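Local coordinates for oligogalacturonate lyase (Yersinia enterocolitica subsp. enterocolitica, PDB 3PE7), which cleaves oligogalacturonates by beta-elimination in the cytoplasm, probably with the help of a manganese ion held inside a seven-bladed beta-propeller, at residues Pro197-Asp200 and Ser201-Ala204; Asp348-Thr352 and His353-Ser357. All coordinates share one frame; numbering follows the deposited sequence.

Contact 1: residues Pro197-Asp200 and Ser201-Ala204; sequences PYDD and STVA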
loop_
_atom_site.group_PDB
_atom_site.type_symbol
_atom_site.label_atom_id
_atom_site.label_comp_id
_atom_site.label_asym_id
_atom_site.label_seq_id
_atom_site.Cartn_x
_atom_site.Cartn_y
_atom_site.Cartn_z
ATOM N N PRO A 197 9.224 4.897 -9.884
ATOM C CA PRO A 197 8.860 4.257 -11.143
ATOM C C PRO A 197 9.688 4.811 -12.316
ATOM O O PRO A 197 9.837 6.030 -12.446
ATOM C CB PRO A 197 7.381 4.619 -11.305
ATOM C CG PRO A 197 6.867 4.751 -9.912
ATOM C CD PRO A 197 8.035 5.381 -9.156
ATOM N N TYR A 198 10.223 3.902 -13.134
ATOM C CA TYR A 198 11.000 4.226 -14.362
ATOM C C TYR A 198 12.313 4.951 -14.112
ATOM O O TYR A 198 12.930 5.489 -15.053
ATOM C CB TYR A 198 10.113 4.974 -15.392
ATOM C CG TYR A 198 8.774 4.287 -15.548
ATOM C CD1 TYR A 198 8.666 3.079 -16.225
ATOM C CD2 TYR A 198 7.627 4.814 -14.957
ATOM C CE1 TYR A 198 7.440 2.434 -16.335
ATOM C CE2 TYR A 198 6.409 4.176 -15.049
ATOM C CZ TYR A 198 6.313 2.994 -15.732
ATOM O OH TYR A 198 5.093 2.366 -15.840
ATOM N N ASP A 199 12.755 4.965 -12.850
ATOM C CA ASP A 199 14.057 5.553 -12.493
ATOM C C ASP A 199 14.700 4.759 -11.348
ATOM O O ASP A 199 14.592 5.128 -10.181
ATOM C CB ASP A 199 13.902 7.037 -12.129
ATOM C CG ASP A 199 15.208 7.688 -11.681
ATOM O OD1 ASP A 199 16.295 7.202 -12.072
ATOM O OD2 ASP A 199 15.145 8.706 -10.952
ATOM N N ASP A 200 15.357 3.663 -11.701
ATOM C CA ASP A 200 16.055 2.842 -10.697
ATOM C C ASP A 200 17.131 3.576 -9.915
ATOM O O ASP A 200 17.526 3.111 -8.847
ATOM C CB ASP A 200 16.667 1.593 -11.336
ATOM C CG ASP A 200 15.632 0.650 -11.887
ATOM O OD1 ASP A 200 16.050 -0.433 -12.316
ATOM O OD2 ASP A 200 14.415 0.968 -11.905
ATOM N N SER A 201 17.606 4.712 -10.428
ATOM C CA SER A 201 18.640 5.477 -9.750
ATOM C C SER A 201 18.118 6.221 -8.506
ATOM O O SER A 201 18.915 6.716 -7.707
ATOM C CB SER A 201 19.307 6.455 -10.727
ATOM O OG SER A 201 20.133 5.765 -11.677
ATOM N N THR A 202 16.793 6.288 -8.334
ATOM C CA THR A 202 16.199 7.023 -7.219
ATOM C C THR A 202 15.354 6.117 -6.310
ATOM O O THR A 202 14.417 5.468 -6.767
ATOM C CB THR A 202 15.330 8.196 -7.717
ATOM O OG1 THR A 202 16.132 9.067 -8.531
ATOM C CG2 THR A 202 14.793 9.020 -6.557
ATOM N N VAL A 203 15.706 6.092 -5.027
ATOM C CA VAL A 203 14.914 5.369 -4.026
ATOM C C VAL A 203 14.439 6.333 -2.943
ATOM O O VAL A 203 15.247 7.062 -2.339
ATOM C CB VAL A 203 15.740 4.206 -3.385
ATOM C CG1 VAL A 203 14.904 3.431 -2.335
ATOM C CG2 VAL A 203 16.270 3.256 -4.468
ATOM N N ALA A 204 13.121 6.365 -2.706
ATOM C CA ALA A 204 12.575 7.143 -1.611
ATOM C C ALA A 204 12.480 6.215 -0.417
ATOM O O ALA A 204 12.316 5.014 -0.587
ATOM C CB ALA A 204 11.187 7.710 -1.965
#
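Asp199 and Thr202 are the two ends of a type I beta turn at an inter-strand corner of the seven-bladed beta-propeller, between strands 190-196 and 202-207. A backbone bond from Thr202 N to Asp199 O, 3.1 Å long and nearly straight, closes the turn; the backbone angles of Asp200 and Ser201 give its type.

The side chain of Asp199 adds a second closure. From CB, its CG lies anti to the backbone N (chi1 177°), and this extended course carries the carboxylate forward over the start of the next strand. There the two oxygens part company. OD1 leans over Ser201, with CB of Ser201 3.4 Å from OD1 of Asp199, and takes only a weak, bent bond from Ser201 N (134°). OD2 continues to Thr202, whose OG1 turns beside its own backbone N to meet it. Arg196, at the end of the preceding strand, forms a salt bridge with the same OD2, so this oxygen serves two partners and the carboxylate is probably stabilised as an anion. Asp200 takes another direction, its OD1 pairing with Lys138. The hydroxyl bond is short: Thr202 OG1 donates to Asp199 OD2 over 2.6 Å, arriving 43° out of the carboxylate plane.

Contact 2: residues Asp348-Thr352 and His353-Ser357; sequences DRQVT and HPHPS. With MN (manganese (II) ion), chain B; ACT (acetate ion), chain E.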
loop_
_atom_site.group_PDB
_atom_site.type_symbol
_atom_site.label_atom_id
_atom_site.label_comp_id
_atom_site.label_asym_id
_atom_site.label_seq_id
_atom_site.Cartn_x
_atom_site.Cartn_y
_atom_site.Cartn_z
ATOM N N ASP A 348 -4.686 -8.028 13.328
ATOM C CA ASP A 348 -4.178 -7.237 12.227
ATOM C C ASP A 348 -4.760 -5.822 12.190
ATOM O O ASP A 348 -5.978 -5.627 12.043
ATOM C CB ASP A 348 -4.419 -7.953 10.901
ATOM C CG ASP A 348 -3.580 -7.379 9.801
ATOM O OD1 ASP A 348 -3.900 -6.242 9.380
ATOM O OD2 ASP A 348 -2.610 -8.042 9.375
ATOM N N ARG A 349 -3.871 -4.842 12.292
ATOM C CA ARG A 349 -4.272 -3.446 12.402
ATOM C C ARG A 349 -4.440 -2.769 11.048
ATOM O O ARG A 349 -4.736 -1.576 11.010
ATOM C CB ARG A 349 -3.242 -2.642 13.218
ATOM C CG ARG A 349 -2.748 -3.298 14.512
ATOM C CD ARG A 349 -3.870 -3.620 15.423
ATOM N NE ARG A 349 -3.439 -4.075 16.745
ATOM C CZ ARG A 349 -3.601 -3.380 17.867
ATOM N NH1 ARG A 349 -4.183 -2.182 17.840
ATOM N NH2 ARG A 349 -3.191 -3.894 19.022
ATOM N N GLN A 350 -4.246 -3.502 9.952
ATOM C CA GLN A 350 -4.424 -2.926 8.610
ATOM C C GLN A 350 -5.640 -3.478 7.898
ATOM O O GLN A 350 -6.089 -2.910 6.897
ATOM C CB GLN A 350 -3.178 -3.187 7.731
ATOM C CG GLN A 350 -1.918 -2.397 8.132
ATOM C CD GLN A 350 -2.048 -0.907 7.924
ATOM O OE1 GLN A 350 -2.512 -0.441 6.862
ATOM N NE2 GLN A 350 -1.624 -0.129 8.932
ATOM N N VAL A 351 -6.169 -4.594 8.402
ATOM C CA VAL A 351 -7.160 -5.361 7.635
ATOM C C VAL A 351 -8.451 -4.571 7.304
ATOM O O VAL A 351 -9.022 -4.744 6.225
ATOM C CB VAL A 351 -7.442 -6.711 8.307
ATOM C CG1 VAL A 351 -8.247 -6.545 9.602
ATOM C CG2 VAL A 351 -8.141 -7.658 7.351
ATOM N N THR A 352 -8.878 -3.681 8.209
ATOM C CA THR A 352 -10.074 -2.880 7.943
ATOM C C THR A 352 -9.767 -1.536 7.295
ATOM O O THR A 352 -10.685 -0.751 7.080
ATOM C CB THR A 352 -10.903 -2.622 9.230
ATOM O OG1 THR A 352 -10.035 -2.164 10.269
ATOM C CG2 THR A 352 -11.612 -3.917 9.685
ATOM N N HIS A 353 -8.489 -1.270 6.976
ATOM C CA HIS A 353 -8.141 -0.034 6.250
ATOM C C HIS A 353 -8.717 -0.072 4.831
ATOM O O HIS A 353 -8.492 -1.033 4.111
ATOM C CB HIS A 353 -6.627 0.157 6.207
ATOM C CG HIS A 353 -6.044 0.590 7.512
ATOM N ND1 HIS A 353 -4.808 1.196 7.611
ATOM C CD2 HIS A 353 -6.534 0.515 8.773
ATOM C CE1 HIS A 353 -4.567 1.479 8.879
ATOM N NE2 HIS A 353 -5.601 1.084 9.603
ATOM N N PRO A 354 -9.465 0.972 4.430
ATOM C CA PRO A 354 -10.024 0.919 3.067
ATOM C C PRO A 354 -8.955 0.842 1.974
ATOM O O PRO A 354 -9.133 0.105 1.002
ATOM C CB PRO A 354 -10.844 2.212 2.967
ATOM C CG PRO A 354 -11.267 2.480 4.434
ATOM C CD PRO A 354 -10.068 2.052 5.245
ATOM N N HIS A 355 -7.851 1.579 2.140
ATOM C CA HIS A 355 -6.711 1.516 1.208
ATOM C C HIS A 355 -7.147 1.706 -0.264
ATOM O O HIS A 355 -6.827 0.866 -1.123
ATOM C CB HIS A 355 -5.950 0.172 1.387
ATOM C CG HIS A 355 -5.113 0.119 2.630
ATOM N ND1 HIS A 355 -4.687 -1.064 3.190
ATOM C CD2 HIS A 355 -4.624 1.102 3.423
ATOM C CE1 HIS A 355 -3.966 -0.815 4.269
ATOM N NE2 HIS A 355 -3.914 0.493 4.435
ATOM N N PRO A 356 -7.851 2.815 -0.552
ATOM C CA PRO A 356 -8.423 2.919 -1.899
ATOM C C PRO A 356 -7.367 3.104 -2.997
ATOM O O PRO A 356 -6.313 3.710 -2.760
ATOM C CB PRO A 356 -9.296 4.178 -1.814
ATOM C CG PRO A 356 -8.662 5.011 -0.739
ATOM C CD PRO A 356 -8.195 3.986 0.288
ATOM N N SER A 357 -7.659 2.544 -4.172
ATOM C CA SER A 357 -6.893 2.817 -5.392
ATOM C C SER A 357 -7.863 2.778 -6.579
ATOM O O SER A 357 -9.017 2.374 -6.419
ATOM C CB SER A 357 -5.741 1.837 -5.581
ATOM O OG SER A 357 -6.231 0.543 -5.913
HETATM MN MN MN B . -3.235 1.452 6.186
HETATM C C ACT E . -0.988 2.471 6.582
HETATM O O ACT E . -1.852 2.562 7.528
HETATM O OXT ACT E . -1.331 1.939 5.459
HETATM C CH3 ACT E . 0.406 2.961 6.790
HETATM O O HOH W 1 -7.809 -3.621 3.961
#
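His353 meets Gln350 through the backbone, over a ring face and through a shared manganese ion, in the metal site of this beta-propeller lyase. Its N donates to Gln350 O (2.9 Å, 153°), closing a type I turn; Gln350 N donates to Asp348 OD1 (2.8 Å), an Asx turn just upstream. Gln350 CA sits over one face of the His353 ring, 4.0 Å from the centroid and 11° off its normal, a CH-pi contact. His353 ND1 binds manganese at 2.1 Å. Gln350 bends at chi2 (-67°) to bring OE1 to the same ion, while its NE2 donates to acetate O at 3.0 Å, so one amide grips both metal and ligand. A water lies within hydrogen-bonding distance of both His353 O and Val351 O. Pro354 then leads to His355, whose NE2 completes this segment's share of the site at 2.1 Å from manganese; Gln350 OE1 lies at the edge of that imidazole, in its plane. Both acetate oxygens also bind the ion, a chelate probably contributed by the crystallisation liquor, and His287 supplies the remaining protein ligand. Pro356 packs on Val298 and Asp300 of strand 296-301, and Ser357 begins strand 357-358, its backbone bonded to Leu366 of strand 364-369.

How the contacts relate
From the N terminus, contact 1 comes first, turning the chain from strand 190-196 into its antiparallel neighbour 202-207 within one four-stranded sheet. It closes well before contact 2 opens, so the two neither nest nor cross. Contact 2 lies in the loop between strands 331-337 and 357-358, and therefore joins two sheets: the one ending in 331-337 and the one whose outer strand is 357-358, completed by strands 12-15 and 22-25 from the chain's start. The contacts' centres are about 26 Å apart, and their nearest atoms about 14 Å. Contact 1's centre lies about 17 Å from the chain's, contact 2's about 9 Å, consistent with its metal site lying nearer the propeller axis.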